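Local coordinates for protein tRNA (guanine(6)-N2)-methyltransferase (Thermus thermophilus, PDB 3TMA) that methylates the N2 atom of guanosine at position 6 of tRNA(Phe), using S-adenosyl-L-methionine as the methyl donor, at residues 208-213 against 276-281; 262-267 against 293-298; 298-303 against 326-331. One frame throughout, in Å; residues are numbered along the deposited sequence. Where two conformers were deposited one is given.

Contact 1 (208-213 against 276-281); sequences LDPFTG and ILANPP
Phe211 lays one face of its ring on Pro280, whose CA sits 3.8 Å from the ring centroid, only 13° off the normal: a CH-pi contact. With CG anti to the carbonyl carbon (chi1 -57°), the ring reaches across to segment 276-281, where CE2 also meets Pro280 CG, CD1 touches Pro281 CD at 3.8 Å, and the CB of Ala278 lies at its edge. The Pro281 and Phe211 side chains cross at about a right angle. Next to Phe211 in the chain, Pro210 sets its CG against two methyl groups, 3.8 Å from both Ile276 CG2 and Ala278 CB. Further back the two segments run as parallel strands, joined by a nearly straight bond from Leu277 N to Leu208 O (3.0 Å, 166°). Where they diverge, a water takes over, accepting from Phe211 N and Asn279 N and donating to Asp209 OD1 at 2.7 Å. A second water links Phe211 O to Asn279 ND2; Asn279 belongs to the S-adenosyl-L-methionine site by similarity. The strands 207-209 and 275-278 are neighbours inside the Rossmann-fold sheet, with helix 216-225 against Asp209, Leu277 and Asn279, and helix 290-305 packing on Pro210, Ile276 and Ala278, its Phe299 meeting the Phe211 ring edge-to-face.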
loop_
_atom_site.group_PDB
_atom_site.type_symbol
_atom_site.label_atom_id
_atom_site.label_comp_id
_atom_site.label_asym_id
_atom_site.label_seq_id
_atom_site.Cartn_x
_atom_site.Cartn_y
_atom_site.Cartn_z
ATOM N N LEU A 208 -12.446 14.349 7.036
ATOM C CA LEU A 208 -13.648 13.947 6.281
ATOM C C LEU A 208 -13.261 13.019 5.127
ATOM O O LEU A 208 -12.332 13.321 4.366
ATOM C CB LEU A 208 -14.399 15.165 5.723
ATOM C CG LEU A 208 -15.450 14.921 4.614
ATOM C CD1 LEU A 208 -16.697 14.175 5.191
ATOM C CD2 LEU A 208 -15.843 16.292 3.968
ATOM N N ASP A 209 -14.005 11.917 4.988
ATOM C CA ASP A 209 -13.920 11.011 3.796
ATOM C C ASP A 209 -15.205 11.187 2.932
ATOM O O ASP A 209 -16.253 10.608 3.234
ATOM C CB ASP A 209 -13.789 9.587 4.333
ATOM C CG ASP A 209 -13.862 8.517 3.239
ATOM O OD1 ASP A 209 -13.886 8.879 2.020
ATOM O OD2 ASP A 209 -13.898 7.304 3.627
ATOM N N PRO A 210 -15.156 12.040 1.888
ATOM C CA PRO A 210 -16.420 12.444 1.260
ATOM C C PRO A 210 -16.984 11.456 0.230
ATOM O O PRO A 210 -18.151 11.602 -0.174
ATOM C CB PRO A 210 -16.071 13.795 0.616
ATOM C CG PRO A 210 -14.581 13.648 0.209
ATOM C CD PRO A 210 -13.990 12.760 1.328
ATOM N N PHE A 211 -16.183 10.459 -0.192
ATOM C CA PHE A 211 -16.697 9.389 -1.075
ATOM C C PHE A 211 -16.378 8.065 -0.411
ATOM O O PHE A 211 -15.443 7.362 -0.819
ATOM C CB PHE A 211 -16.017 9.420 -2.470
ATOM C CG PHE A 211 -16.157 10.738 -3.191
ATOM C CD1 PHE A 211 -17.271 10.989 -3.972
ATOM C CD2 PHE A 211 -15.162 11.722 -3.099
ATOM C CE1 PHE A 211 -17.433 12.229 -4.653
ATOM C CE2 PHE A 211 -15.317 12.986 -3.750
ATOM C CZ PHE A 211 -16.453 13.207 -4.556
ATOM N N THR A 212 -17.111 7.694 0.623
ATOM C CA THR A 212 -16.497 6.723 1.538
ATOM C C THR A 212 -16.648 5.291 1.013
ATOM O O THR A 212 -15.822 4.432 1.330
ATOM C CB THR A 212 -16.978 6.886 3.009
ATOM O OG1 THR A 212 -16.094 6.153 3.878
ATOM C CG2 THR A 212 -18.392 6.316 3.191
ATOM N N GLY A 213 -17.688 5.041 0.192
ATOM C CA GLY A 213 -17.999 3.670 -0.248
ATOM C C GLY A 213 -18.207 2.743 0.953
ATOM O O GLY A 213 -18.961 3.064 1.888
ATOM N N ILE A 276 -9.293 16.604 4.320
ATOM C CA ILE A 276 -10.295 15.888 3.513
ATOM C C ILE A 276 -9.527 14.906 2.625
ATOM O O ILE A 276 -8.545 15.280 1.973
ATOM C CB ILE A 276 -11.106 16.882 2.624
ATOM C CG1 ILE A 276 -11.847 17.869 3.538
ATOM C CG2 ILE A 276 -12.090 16.139 1.690
ATOM C CD1 ILE A 276 -12.670 18.950 2.742
ATOM N N LEU A 277 -9.890 13.627 2.701
ATOM C CA LEU A 277 -9.160 12.590 1.963
ATOM C C LEU A 277 -10.135 11.999 0.957
ATOM O O LEU A 277 -11.118 11.385 1.356
ATOM C CB LEU A 277 -8.702 11.474 2.939
ATOM C CG LEU A 277 -8.045 11.983 4.237
ATOM C CD1 LEU A 277 -7.721 10.802 5.200
ATOM C CD2 LEU A 277 -6.773 12.792 3.935
ATOM N N ALA A 278 -9.899 12.239 -0.328
ATOM C CA ALA A 278 -10.992 12.128 -1.316
ATOM C C ALA A 278 -10.593 11.176 -2.455
ATOM O O ALA A 278 -9.520 11.325 -3.051
ATOM C CB ALA A 278 -11.333 13.470 -1.847
ATOM N N ASN A 279 -11.471 10.211 -2.740
ATOM C CA ASN A 279 -11.259 9.233 -3.786
ATOM C C ASN A 279 -12.536 9.268 -4.647
ATOM O O ASN A 279 -13.436 8.452 -4.465
ATOM C CB ASN A 279 -11.084 7.865 -3.122
ATOM C CG ASN A 279 -11.045 6.729 -4.089
ATOM O OD1 ASN A 279 -10.489 6.836 -5.178
ATOM N ND2 ASN A 279 -11.636 5.598 -3.684
ATOM N N PRO A 280 -12.641 10.245 -5.557
ATOM C CA PRO A 280 -13.898 10.414 -6.342
ATOM C C PRO A 280 -14.156 9.226 -7.280
ATOM O O PRO A 280 -13.207 8.569 -7.672
ATOM C CB PRO A 280 -13.625 11.663 -7.195
ATOM C CG PRO A 280 -12.509 12.382 -6.511
ATOM C CD PRO A 280 -11.706 11.366 -5.710
ATOM N N PRO A 281 -15.425 8.978 -7.684
ATOM C CA PRO A 281 -15.659 7.849 -8.589
ATOM C C PRO A 281 -14.973 8.073 -9.946
ATOM O O PRO A 281 -14.720 9.236 -10.314
ATOM C CB PRO A 281 -17.181 7.872 -8.779
ATOM C CG PRO A 281 -17.519 9.296 -8.640
ATOM C CD PRO A 281 -16.655 9.770 -7.493
HETATM O O HOH W 1 -13.207 9.651 -0.504
HETATM O O HOH W 2 -13.193 5.298 -1.149
#

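Contact 2 (262-267 against 293-298); sequences DARHLP and FHLYWD
Arg264 lies across helix 290-305 at about a right angle to the side chains of His294 and Leu295, and it has the largest share of the contact. One face of its guanidinium rests on Leu295 CB, 3.9 Å from the plane and over its centre. In one of the two conformers of His294, the CD2 corner of the ring comes to the edge of the group, 3.5 Å from Arg264 NE, an approach that is tentative for that reason. Nearer its backbone, Arg264 CG packs on Leu295 CD1 at 3.7 Å, and Arg264 CB meets Asp298 CB at 3.8 Å. The carboxylate of Asp298 is turned 70° from the guanidinium, and its OD2 stays 4.1 Å from Arg264 NE, too far for a salt bridge, so any attraction between the charges acts at longer range.

A bend at chi3 (141°) turns the end of Arg264 over the helix. Its backbone is fixed within the loop: Asp262 OD1 accepts from Arg264 N at 3.0 Å, from above the carboxylate plane. Between the backbones, a water accepts from Leu266 N and donates to Ala263 O and to Asp298 O, the latter at 3.1 Å.

The Asp262 to Arg264 bond makes an Asx turn in the loop after strand 257-260. Asp262 and Ala263 are assigned by similarity to S-adenosyl-L-methionine binding, consistent with a cofactor-site loop of a Rossmann-fold methyltransferase resting on the helix beside it.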
loop_
_atom_site.group_PDB
_atom_site.type_symbol
_atom_site.label_atom_id
_atom_site.label_comp_id
_atom_site.label_asym_id
_atom_site.label_seq_id
_atom_site.Cartn_x
_atom_site.Cartn_y
_atom_site.Cartn_z
ATOM N N ASP A 262 -24.430 13.757 -0.208
ATOM C CA ASP A 262 -24.077 14.014 -1.597
ATOM C C ASP A 262 -22.811 14.860 -1.580
ATOM O O ASP A 262 -22.819 15.963 -1.043
ATOM C CB ASP A 262 -25.221 14.786 -2.273
ATOM C CG ASP A 262 -25.075 14.843 -3.796
ATOM O OD1 ASP A 262 -23.935 14.837 -4.315
ATOM O OD2 ASP A 262 -26.117 14.889 -4.480
ATOM N N ALA A 263 -21.724 14.350 -2.159
ATOM C CA ALA A 263 -20.453 15.078 -2.200
ATOM C C ALA A 263 -20.476 16.361 -3.039
ATOM O O ALA A 263 -19.552 17.177 -2.937
ATOM C CB ALA A 263 -19.321 14.159 -2.692
ATOM N N ARG A 264 -21.524 16.561 -3.835
ATOM C CA ARG A 264 -21.689 17.827 -4.565
ATOM C C ARG A 264 -22.207 18.947 -3.653
ATOM O O ARG A 264 -22.145 20.126 -4.028
ATOM C CB ARG A 264 -22.676 17.679 -5.736
ATOM C CG ARG A 264 -22.270 16.716 -6.845
ATOM C CD ARG A 264 -23.436 16.551 -7.826
ATOM N NE ARG A 264 -23.044 16.478 -9.240
ATOM C CZ ARG A 264 -22.895 15.337 -9.930
ATOM N NH1 ARG A 264 -23.045 14.163 -9.322
ATOM N NH2 ARG A 264 -22.572 15.361 -11.230
ATOM N N HIS A 265 -22.736 18.584 -2.478
ATOM C CA HIS A 265 -23.288 19.553 -1.531
ATOM C C HIS A 265 -22.822 19.291 -0.095
ATOM O O HIS A 265 -23.644 19.269 0.845
ATOM C CB HIS A 265 -24.814 19.498 -1.568
ATOM C CG HIS A 265 -25.389 19.796 -2.916
ATOM N ND1 HIS A 265 -25.367 21.060 -3.470
ATOM C CD2 HIS A 265 -25.973 18.986 -3.836
ATOM C CE1 HIS A 265 -25.908 21.011 -4.676
ATOM N NE2 HIS A 265 -26.279 19.765 -4.923
ATOM N N LEU A 266 -21.517 19.091 0.073
ATOM C CA LEU A 266 -20.926 18.742 1.382
ATOM C C LEU A 266 -21.344 19.600 2.571
ATOM O O LEU A 266 -21.584 19.073 3.672
ATOM C CB LEU A 266 -19.398 18.695 1.300
ATOM C CG LEU A 266 -18.824 17.553 0.457
ATOM C CD1 LEU A 266 -17.338 17.750 0.330
ATOM C CD2 LEU A 266 -19.196 16.209 1.076
ATOM N N PRO A 267 -21.461 20.934 2.368
ATOM C CA PRO A 267 -21.897 21.726 3.526
ATOM C C PRO A 267 -23.350 21.493 4.003
ATOM O O PRO A 267 -23.664 21.890 5.114
ATOM C CB PRO A 267 -21.662 23.173 3.087
ATOM C CG PRO A 267 -20.711 23.069 1.865
ATOM C CD PRO A 267 -21.125 21.786 1.211
ATOM N N PHE A 293 -16.935 16.498 -14.719
ATOM C CA PHE A 293 -16.408 17.833 -14.478
ATOM C C PHE A 293 -17.274 18.585 -13.476
ATOM O O PHE A 293 -16.752 19.325 -12.633
ATOM C CB PHE A 293 -16.305 18.646 -15.782
ATOM C CG PHE A 293 -15.863 20.083 -15.561
ATOM C CD1 PHE A 293 -14.540 20.374 -15.215
ATOM C CD2 PHE A 293 -16.759 21.128 -15.672
ATOM C CE1 PHE A 293 -14.119 21.683 -15.012
ATOM C CE2 PHE A 293 -16.346 22.450 -15.477
ATOM C CZ PHE A 293 -15.031 22.724 -15.127
ATOM N N HIS A 294 -18.590 18.399 -13.601
ATOM C CA HIS A 294 -19.539 19.053 -12.705
ATOM C C HIS A 294 -19.473 18.484 -11.294
ATOM O O HIS A 294 -19.676 19.218 -10.325
ATOM C CB HIS A 294 -20.979 18.993 -13.237
ATOM C CG HIS A 294 -21.972 19.718 -12.374
ATOM N ND1 HIS A 294 -22.161 21.083 -12.440
ATOM C CD2 HIS A 294 -22.808 19.269 -11.406
ATOM C CE1 HIS A 294 -23.099 21.438 -11.578
ATOM N NE2 HIS A 294 -23.497 20.357 -10.927
ATOM N N LEU A 295 -19.186 17.200 -11.158
ATOM C CA LEU A 295 -18.992 16.644 -9.807
ATOM C C LEU A 295 -17.733 17.216 -9.183
ATOM O O LEU A 295 -17.752 17.609 -8.008
ATOM C CB LEU A 295 -18.950 15.112 -9.814
ATOM C CG LEU A 295 -18.426 14.337 -8.574
ATOM C CD1 LEU A 295 -19.259 14.576 -7.333
ATOM C CD2 LEU A 295 -18.446 12.876 -8.926
ATOM N N TYR A 296 -16.641 17.281 -9.961
ATOM C CA TYR A 296 -15.387 17.848 -9.435
ATOM C C TYR A 296 -15.610 19.308 -9.033
ATOM O O TYR A 296 -15.112 19.767 -8.005
ATOM C CB TYR A 296 -14.290 17.837 -10.495
ATOM C CG TYR A 296 -13.562 16.519 -10.678
ATOM C CD1 TYR A 296 -13.836 15.424 -9.872
ATOM C CD2 TYR A 296 -12.625 16.368 -11.706
ATOM C CE1 TYR A 296 -13.116 14.227 -10.019
ATOM C CE2 TYR A 296 -11.924 15.173 -11.883
ATOM C CZ TYR A 296 -12.177 14.106 -11.025
ATOM O OH TYR A 296 -11.498 12.913 -11.214
ATOM N N TRP A 297 -16.265 20.048 -9.911
ATOM C CA TRP A 297 -16.523 21.473 -9.684
ATOM C C TRP A 297 -17.235 21.737 -8.333
ATOM O O TRP A 297 -16.771 22.539 -7.489
ATOM C CB TRP A 297 -17.421 21.971 -10.828
ATOM C CG TRP A 297 -17.775 23.386 -10.674
ATOM C CD1 TRP A 297 -18.816 23.921 -9.945
ATOM C CD2 TRP A 297 -17.063 24.477 -11.215
ATOM N NE1 TRP A 297 -18.773 25.279 -10.000
ATOM C CE2 TRP A 297 -17.721 25.649 -10.799
ATOM C CE3 TRP A 297 -15.946 24.581 -12.048
ATOM C CZ2 TRP A 297 -17.296 26.906 -11.182
ATOM C CZ3 TRP A 297 -15.532 25.831 -12.434
ATOM C CH2 TRP A 297 -16.193 26.975 -11.991
ATOM N N ASP A 298 -18.360 21.048 -8.132
ATOM C CA ASP A 298 -19.145 21.184 -6.910
ATOM C C ASP A 298 -18.427 20.606 -5.679
ATOM O O ASP A 298 -18.492 21.180 -4.589
ATOM C CB ASP A 298 -20.483 20.457 -7.054
ATOM C CG ASP A 298 -21.421 21.109 -8.078
ATOM O OD1 ASP A 298 -21.181 22.262 -8.526
ATOM O OD2 ASP A 298 -22.426 20.435 -8.426
HETATM O O HOH W 3 -19.628 19.791 -2.037
#

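Contact 3 (298-303 against 326-331); sequences DFLRGA and ALPPGF
Arg301 and the carbonyl of Ala326 supply the direct polar link. NH1 donates to Ala326 O at 2.9 Å with an angle of 164° at the hydrogen; the oxygen lies close to the guanidinium plane, while the donor is tilted 17° from the plane of the carbonyl. NH2 continues the link through a water at 3.1 Å, also at the edge of the guanidinium, which donates to Leu327 O. NH1 has a further acceptor in Trp297 O, one turn earlier on the same helix, and the Trp297 ring makes a cation-pi contact with the arginine.

Packing over a flat group comes next. Pro328 places its CB 3.8 Å above the guanidinium plane, over the centre, and the two side chains slide past each other in opposite directions. An extended run from CG to NE carries the arginine out to the 326-331 loop.

The apolar part is gathered round Leu300 and Phe331. Leu300 CB touches Pro328 CD at 3.7 Å, and its CD1 reaches the CB of Ala326 and the CD2 of Leu327, both at 4.1 Å. Phe331 turns a ring edge to the backbone of the helix, with CE2 3.5 Å from Leu300 O.

Held by two carbonyls through NH1, by water through NH2 and by Pro328 over a face, the guanidinium is restricted in its rotation; its charge is probably eased here by backbone oxygens and an aromatic ring.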
loop_
_atom_site.group_PDB
_atom_site.type_symbol
_atom_site.label_atom_id
_atom_site.label_comp_id
_atom_site.label_asym_id
_atom_site.label_seq_id
_atom_site.Cartn_x
_atom_site.Cartn_y
_atom_site.Cartn_z
ATOM N N ASP A 298 -18.360 21.048 -8.132
ATOM C CA ASP A 298 -19.145 21.184 -6.910
ATOM C C ASP A 298 -18.427 20.606 -5.679
ATOM O O ASP A 298 -18.492 21.180 -4.589
ATOM C CB ASP A 298 -20.483 20.457 -7.054
ATOM C CG ASP A 298 -21.421 21.109 -8.078
ATOM O OD1 ASP A 298 -21.181 22.262 -8.526
ATOM O OD2 ASP A 298 -22.426 20.435 -8.426
ATOM N N PHE A 299 -17.789 19.452 -5.842
ATOM C CA PHE A 299 -17.087 18.867 -4.731
ATOM C C PHE A 299 -15.945 19.778 -4.265
ATOM O O PHE A 299 -15.760 19.977 -3.071
ATOM C CB PHE A 299 -16.535 17.466 -5.059
ATOM C CG PHE A 299 -15.413 17.040 -4.131
ATOM C CD1 PHE A 299 -15.681 16.735 -2.810
ATOM C CD2 PHE A 299 -14.111 16.960 -4.591
ATOM C CE1 PHE A 299 -14.671 16.385 -1.934
ATOM C CE2 PHE A 299 -13.077 16.611 -3.742
ATOM C CZ PHE A 299 -13.346 16.359 -2.395
ATOM N N LEU A 300 -15.137 20.296 -5.189
ATOM C CA LEU A 300 -13.966 21.071 -4.729
ATOM C C LEU A 300 -14.406 22.364 -4.055
ATOM O O LEU A 300 -13.730 22.864 -3.171
ATOM C CB LEU A 300 -13.013 21.392 -5.870
ATOM C CG LEU A 300 -12.294 20.148 -6.401
ATOM C CD1 LEU A 300 -11.701 20.428 -7.789
ATOM C CD2 LEU A 300 -11.237 19.641 -5.383
ATOM N N ARG A 301 -15.495 22.955 -4.531
ATOM C CA ARG A 301 -15.987 24.166 -3.885
ATOM C C ARG A 301 -16.559 23.912 -2.491
ATOM O O ARG A 301 -16.354 24.714 -1.574
ATOM C CB ARG A 301 -16.933 24.962 -4.804
ATOM C CG ARG A 301 -16.107 25.780 -5.829
ATOM C CD ARG A 301 -16.863 26.052 -7.135
ATOM N NE ARG A 301 -15.914 26.635 -8.081
ATOM C CZ ARG A 301 -14.985 25.932 -8.730
ATOM N NH1 ARG A 301 -14.889 24.596 -8.556
ATOM N NH2 ARG A 301 -14.123 26.570 -9.500
ATOM N N GLY A 302 -17.272 22.803 -2.337
ATOM C CA GLY A 302 -17.736 22.392 -1.010
ATOM C C GLY A 302 -16.542 22.122 -0.096
ATOM O O GLY A 302 -16.570 22.458 1.112
ATOM N N ALA A 303 -15.493 21.498 -0.644
ATOM C CA ALA A 303 -14.335 21.150 0.196
ATOM C C ALA A 303 -13.682 22.425 0.703
ATOM O O ALA A 303 -13.359 22.530 1.883
ATOM C CB ALA A 303 -13.298 20.317 -0.584
ATOM N N ALA A 326 -11.005 22.275 -12.822
ATOM C CA ALA A 326 -12.088 22.520 -11.877
ATOM C C ALA A 326 -11.680 23.168 -10.550
ATOM O O ALA A 326 -12.541 23.437 -9.712
ATOM C CB ALA A 326 -12.842 21.197 -11.606
ATOM N N LEU A 327 -10.376 23.285 -10.288
ATOM C CA LEU A 327 -9.889 23.810 -9.003
ATOM C C LEU A 327 -10.334 25.240 -8.782
ATOM O O LEU A 327 -10.088 26.086 -9.652
ATOM C CB LEU A 327 -8.371 23.809 -8.966
ATOM C CG LEU A 327 -7.619 22.553 -8.561
ATOM C CD1 LEU A 327 -6.098 22.774 -8.635
ATOM C CD2 LEU A 327 -8.023 22.159 -7.124
ATOM N N PRO A 328 -10.944 25.545 -7.611
ATOM C CA PRO A 328 -11.156 26.966 -7.393
ATOM C C PRO A 328 -9.857 27.664 -6.995
ATOM O O PRO A 328 -8.930 27.012 -6.478
ATOM C CB PRO A 328 -12.200 27.011 -6.260
ATOM C CG PRO A 328 -12.044 25.690 -5.534
ATOM C CD PRO A 328 -11.660 24.701 -6.624
ATOM N N PRO A 329 -9.776 28.982 -7.226
ATOM C CA PRO A 329 -8.513 29.701 -6.987
ATOM C C PRO A 329 -8.158 29.903 -5.486
ATOM O O PRO A 329 -7.016 30.260 -5.160
ATOM C CB PRO A 329 -8.727 31.046 -7.713
ATOM C CG PRO A 329 -10.222 31.183 -7.865
ATOM C CD PRO A 329 -10.718 29.770 -8.052
ATOM N N GLY A 330 -9.100 29.657 -4.581
ATOM C CA GLY A 330 -8.773 29.654 -3.152
ATOM C C GLY A 330 -7.842 28.513 -2.680
ATOM O O GLY A 330 -7.397 28.527 -1.539
ATOM N N PHE A 331 -7.631 27.499 -3.519
ATOM C CA PHE A 331 -6.685 26.410 -3.235
ATOM C C PHE A 331 -5.309 26.674 -3.846
ATOM O O PHE A 331 -5.212 27.169 -4.974
ATOM C CB PHE A 331 -7.233 25.075 -3.811
ATOM C CG PHE A 331 -8.213 24.368 -2.904
ATOM C CD1 PHE A 331 -7.851 24.030 -1.599
ATOM C CD2 PHE A 331 -9.453 23.958 -3.382
ATOM C CE1 PHE A 331 -8.730 23.300 -0.779
ATOM C CE2 PHE A 331 -10.335 23.255 -2.577
ATOM C CZ PHE A 331 -9.982 22.931 -1.263
HETATM O O HOH W 4 -12.015 26.219 -11.737
#

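Overall arrangement
Helix 290-305 supplies one side of contacts 2 and 3 and packs on contact 1, all within the methyltransferase domain. Contacts 2 and 3 share Asp298 and have centres about 9 Å apart; the helix meets the loop 262-267 in contact 2 and the turn before strand 331-338 in contact 3. Contact 1 lies about 11 Å from contact 2 and about 14 Å from contact 3, centre to centre. Its Phe211 CE1 comes within 3.3 Å of Ala263 CB, bringing together two loops at the cofactor site inferred by similarity, and its Pro210 CG packs 3.5 Å from Phe299 CE1. Contact 3 holds no residue of that site: the Ala303 side chain is about 9 Å from that of Ala263.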